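Local structure of blood group a-and b-cleaving endo-beta-galactosidase (Streptococcus pneumoniae, 2YGL) at residues Ser252-Ile266 against Val317-Lys331. The protein cleaves blood group A and B antigens as a family 98 glycoside hydrolase, its tandem CBM51 modules probably binding carbohydrate. Residues are numbered along the deposited sequence; the frame is centred on the assembly and turned at random.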
# COMPACT_ATOMS: atom_id res chain seq x y z
N SER A 252 14.59 26.46 13.89
CA SER A 252 13.26 25.93 13.61
C SER A 252 12.63 26.55 12.37
O SER A 252 12.71 27.76 12.16
CB SER A 252 12.35 26.14 14.83
OG SER A 252 11.08 25.54 14.62
N ILE A 253 12.01 25.70 11.55
CA ILE A 253 11.19 26.14 10.43
C ILE A 253 9.74 25.80 10.79
O ILE A 253 9.43 24.64 11.09
CB ILE A 253 11.59 25.48 9.09
CG1 ILE A 253 13.11 25.52 8.89
CG2 ILE A 253 10.87 26.16 7.92
CD1 ILE A 253 13.63 24.54 7.84
N LYS A 254 8.88 26.80 10.77
CA LYS A 254 7.49 26.65 11.22
C LYS A 254 6.49 26.84 10.09
O LYS A 254 6.56 27.80 9.33
CB LYS A 254 7.20 27.63 12.37
CG LYS A 254 5.78 27.53 12.94
CD LYS A 254 5.68 28.15 14.33
CE LYS A 254 5.39 29.63 14.28
NZ LYS A 254 5.18 30.17 15.66
N TYR A 255 5.54 25.90 10.00
CA TYR A 255 4.47 25.98 9.02
C TYR A 255 3.10 26.01 9.70
O TYR A 255 2.85 25.26 10.64
CB TYR A 255 4.54 24.80 8.04
CG TYR A 255 5.77 24.83 7.17
CD1 TYR A 255 5.78 25.54 5.97
CD2 TYR A 255 6.92 24.15 7.54
CE1 TYR A 255 6.91 25.57 5.16
CE2 TYR A 255 8.06 24.18 6.75
CZ TYR A 255 8.05 24.88 5.56
OH TYR A 255 9.19 24.90 4.78
N ASP A 256 2.24 26.90 9.21
CA ASP A 256 0.85 26.93 9.62
C ASP A 256 0.06 26.03 8.68
O ASP A 256 -0.16 26.38 7.51
CB ASP A 256 0.32 28.37 9.59
CG ASP A 256 -1.16 28.48 9.97
OD1 ASP A 256 -1.75 27.49 10.46
OD2 ASP A 256 -1.73 29.57 9.79
N VAL A 257 -0.34 24.87 9.18
CA VAL A 257 -1.08 23.89 8.38
C VAL A 257 -2.56 23.80 8.77
O VAL A 257 -3.25 22.84 8.41
CB VAL A 257 -0.42 22.47 8.42
CG1 VAL A 257 0.95 22.50 7.75
CG2 VAL A 257 -0.32 21.94 9.86
N SER A 258 -3.04 24.82 9.47
CA SER A 258 -4.43 24.88 9.95
C SER A 258 -5.45 24.86 8.80
O SER A 258 -6.56 24.35 8.97
CB SER A 258 -4.65 26.12 10.81
OG SER A 258 -4.45 27.31 10.05
N GLY A 259 -5.06 25.40 7.65
CA GLY A 259 -5.94 25.48 6.49
C GLY A 259 -6.04 24.22 5.65
O GLY A 259 -6.71 24.22 4.62
N ALA A 260 -5.36 23.15 6.07
CA ALA A 260 -5.36 21.90 5.31
C ALA A 260 -5.35 20.66 6.19
O ALA A 260 -4.94 20.70 7.34
CB ALA A 260 -4.19 21.87 4.33
N ASN A 261 -5.80 19.55 5.61
CA ASN A 261 -5.85 18.27 6.28
C ASN A 261 -4.57 17.46 6.01
O ASN A 261 -4.59 16.42 5.34
CB ASN A 261 -7.11 17.51 5.85
CG ASN A 261 -7.26 16.17 6.55
OD1 ASN A 261 -6.86 16.01 7.70
ND2 ASN A 261 -7.85 15.21 5.84
N VAL A 262 -3.45 17.96 6.54
CA VAL A 262 -2.14 17.33 6.37
C VAL A 262 -2.06 16.06 7.20
O VAL A 262 -2.32 16.07 8.40
CB VAL A 262 -0.99 18.30 6.76
CG1 VAL A 262 0.37 17.64 6.59
CG2 VAL A 262 -1.06 19.59 5.94
N THR A 263 -1.68 14.95 6.55
CA THR A 263 -1.67 13.65 7.22
C THR A 263 -0.29 13.01 7.32
O THR A 263 -0.12 12.05 8.07
CB THR A 263 -2.61 12.65 6.50
OG1 THR A 263 -2.22 12.55 5.13
CG2 THR A 263 -4.07 13.11 6.59
N ARG A 264 0.68 13.52 6.58
CA ARG A 264 1.97 12.85 6.44
C ARG A 264 3.10 13.82 6.09
O ARG A 264 2.90 14.76 5.32
CB ARG A 264 1.85 11.77 5.35
CG ARG A 264 2.82 10.61 5.44
CD ARG A 264 2.49 9.60 4.35
NE ARG A 264 3.51 8.56 4.20
CZ ARG A 264 3.60 7.74 3.16
NH1 ARG A 264 2.73 7.82 2.16
NH2 ARG A 264 4.56 6.82 3.11
N PHE A 265 4.27 13.59 6.67
CA PHE A 265 5.48 14.33 6.33
C PHE A 265 6.58 13.37 5.88
O PHE A 265 6.90 12.42 6.60
CB PHE A 265 5.95 15.20 7.51
CG PHE A 265 7.32 15.79 7.32
CD1 PHE A 265 7.53 16.85 6.44
CD2 PHE A 265 8.41 15.30 8.04
CE1 PHE A 265 8.79 17.40 6.26
CE2 PHE A 265 9.68 15.85 7.87
CZ PHE A 265 9.87 16.90 6.98
N ILE A 266 7.14 13.62 4.69
CA ILE A 266 8.17 12.75 4.11
C ILE A 266 9.42 13.55 3.75
O ILE A 266 9.34 14.53 3.01
CB ILE A 266 7.70 12.08 2.79
CG1 ILE A 266 6.24 11.60 2.87
CG2 ILE A 266 8.66 10.95 2.38
CD1 ILE A 266 6.04 10.41 3.73
N VAL A 317 12.71 10.12 7.09
CA VAL A 317 11.69 10.52 8.05
C VAL A 317 10.34 10.40 7.36
O VAL A 317 10.08 11.07 6.36
CB VAL A 317 11.90 11.96 8.58
CG1 VAL A 317 10.74 12.38 9.48
CG2 VAL A 317 13.22 12.07 9.32
N ASP A 318 9.49 9.53 7.89
CA ASP A 318 8.16 9.30 7.34
C ASP A 318 7.20 9.15 8.51
O ASP A 318 7.10 8.08 9.11
CB ASP A 318 8.16 8.05 6.45
CG ASP A 318 6.81 7.80 5.78
OD1 ASP A 318 5.82 8.48 6.12
OD2 ASP A 318 6.76 6.91 4.91
N VAL A 319 6.49 10.23 8.83
CA VAL A 319 5.68 10.29 10.04
C VAL A 319 4.26 10.79 9.76
O VAL A 319 4.06 11.71 8.96
CB VAL A 319 6.39 11.13 11.16
CG1 VAL A 319 6.59 12.59 10.74
CG2 VAL A 319 5.64 11.04 12.49
N GLU A 320 3.28 10.17 10.42
CA GLU A 320 1.89 10.60 10.34
C GLU A 320 1.69 11.91 11.09
O GLU A 320 2.20 12.07 12.20
CB GLU A 320 0.95 9.53 10.92
CG GLU A 320 0.76 8.30 10.05
CD GLU A 320 -0.26 7.32 10.62
OE1 GLU A 320 -0.61 7.42 11.82
OE2 GLU A 320 -0.72 6.44 9.86
N ILE A 321 0.95 12.82 10.49
CA ILE A 321 0.56 14.07 11.15
C ILE A 321 -0.82 13.86 11.76
O ILE A 321 -1.76 13.48 11.05
CB ILE A 321 0.54 15.27 10.16
CG1 ILE A 321 1.86 15.39 9.38
CG2 ILE A 321 0.19 16.57 10.89
CD1 ILE A 321 3.12 15.50 10.22
N PRO A 322 -0.96 14.10 13.08
CA PRO A 322 -2.25 13.88 13.73
C PRO A 322 -3.35 14.77 13.15
O PRO A 322 -3.08 15.92 12.79
CB PRO A 322 -1.98 14.27 15.19
CG PRO A 322 -0.50 14.11 15.36
CD PRO A 322 0.07 14.53 14.04
N LYS A 323 -4.56 14.23 13.06
CA LYS A 323 -5.73 14.97 12.62
C LYS A 323 -5.86 16.29 13.38
O LYS A 323 -5.59 16.34 14.58
CB LYS A 323 -6.99 14.10 12.80
CG LYS A 323 -8.29 14.71 12.29
CD LYS A 323 -9.46 13.76 12.54
CE LYS A 323 -10.81 14.47 12.42
NZ LYS A 323 -11.10 15.35 13.58
N ASP A 324 -6.26 17.34 12.66
CA ASP A 324 -6.49 18.69 13.21
C ASP A 324 -5.24 19.44 13.70
O ASP A 324 -5.34 20.35 14.53
CB ASP A 324 -7.57 18.66 14.31
CG ASP A 324 -8.93 18.19 13.80
OD1 ASP A 324 -9.28 18.47 12.64
OD2 ASP A 324 -9.65 17.54 14.58
N THR A 325 -4.07 19.08 13.16
CA THR A 325 -2.82 19.77 13.50
C THR A 325 -2.83 21.21 12.97
O THR A 325 -3.18 21.44 11.81
CB THR A 325 -1.57 19.00 12.97
OG1 THR A 325 -1.48 17.73 13.63
CG2 THR A 325 -0.29 19.78 13.22
N GLN A 326 -2.45 22.15 13.82
CA GLN A 326 -2.44 23.57 13.47
C GLN A 326 -1.06 24.03 13.01
O GLN A 326 -0.94 24.83 12.08
CB GLN A 326 -2.90 24.43 14.66
CG GLN A 326 -4.29 24.09 15.21
CD GLN A 326 -5.37 24.17 14.15
OE1 GLN A 326 -5.86 23.15 13.66
NE2 GLN A 326 -5.73 25.39 13.76
N THR A 327 -0.03 23.52 13.68
CA THR A 327 1.34 23.97 13.49
C THR A 327 2.29 22.79 13.38
O THR A 327 2.23 21.85 14.18
CB THR A 327 1.77 24.89 14.67
OG1 THR A 327 0.88 26.01 14.74
CG2 THR A 327 3.20 25.39 14.49
N ILE A 328 3.16 22.83 12.38
CA ILE A 328 4.26 21.87 12.26
C ILE A 328 5.59 22.62 12.32
O ILE A 328 5.80 23.58 11.58
CB ILE A 328 4.15 21.00 10.98
CG1 ILE A 328 2.93 20.08 11.06
CG2 ILE A 328 5.44 20.18 10.76
CD1 ILE A 328 2.57 19.39 9.75
N GLU A 329 6.47 22.18 13.22
CA GLU A 329 7.81 22.73 13.34
C GLU A 329 8.87 21.67 13.05
O GLU A 329 8.76 20.52 13.49
CB GLU A 329 8.03 23.32 14.74
CG GLU A 329 7.30 24.63 14.99
CD GLU A 329 7.24 24.99 16.47
OE1 GLU A 329 6.71 24.18 17.26
OE2 GLU A 329 7.72 26.08 16.83
N LEU A 330 9.90 22.08 12.31
CA LEU A 330 11.03 21.21 11.99
C LEU A 330 12.27 21.75 12.70
O LEU A 330 12.77 22.82 12.36
CB LEU A 330 11.25 21.15 10.48
CG LEU A 330 10.02 20.85 9.60
CD1 LEU A 330 10.39 20.95 8.14
CD2 LEU A 330 9.42 19.48 9.92
N LYS A 331 12.75 21.00 13.69
CA LYS A 331 13.77 21.51 14.61
C LYS A 331 15.11 20.80 14.46
O LYS A 331 15.19 19.57 14.50
CB LYS A 331 13.28 21.42 16.06
CG LYS A 331 11.98 22.16 16.33
CD LYS A 331 11.68 22.25 17.81
CE LYS A 331 10.40 23.03 18.06
NZ LYS A 331 10.10 23.12 19.51
O HOH W 1 9.37 27.51 15.38
O HOH W 2 -6.41 17.33 9.89
O HOH W 3 -3.66 17.83 10.14
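Phe265 of strand 262-266 packs against Val317, Ile321 and Leu330, linking two antiparallel strand pairs, and its side chain can be followed outward from the backbone. Phe265 CB rests on Ile321 CD1 at 3.9 Å. With CG anti to the backbone N (chi1 169°), the ring is directed into the apolar layer between the sheets, where CD2 and CE2 meet Val317 CG1 at the ring edge. At the far end Phe265 CZ comes 3.9 Å from Leu330 CD2; that methyl lies over one ring face, 23° off the normal, a CH-pi contact. Because Leu330 belongs to strand 327-331, Phe265 reaches from one sheet to the other. Nearer the turns, Ile328 CD1 fills the same layer, 3.9 Å from Val257 CG2.

On the other face of its strand, Arg264 extends to Asp318 and grips it side-on: Arg264 NE bonds to Asp318 OD1 at 3.0 Å and Arg264 NH2 to Asp318 OD2 at 2.8 Å. The guanidinium and carboxylate planes are 26° apart, so the bidentate salt bridge is nearly flat; NH1 is hydrogen-bonded to Thr174 OG1, which helps to fix the guanidinium. Tyr255 N to Ile328 O (2.8 Å) marks the Tyr255-Ile328 pair; the register shifts by one between the two strand pairs. Both connections, containing turns Val257-Ala260 (type I) and Pro322-Thr325 (type II), carry their chain between the sheets. Two antiparallel sheets packed through an apolar core make the beta-sandwich characteristic of CBM51 modules.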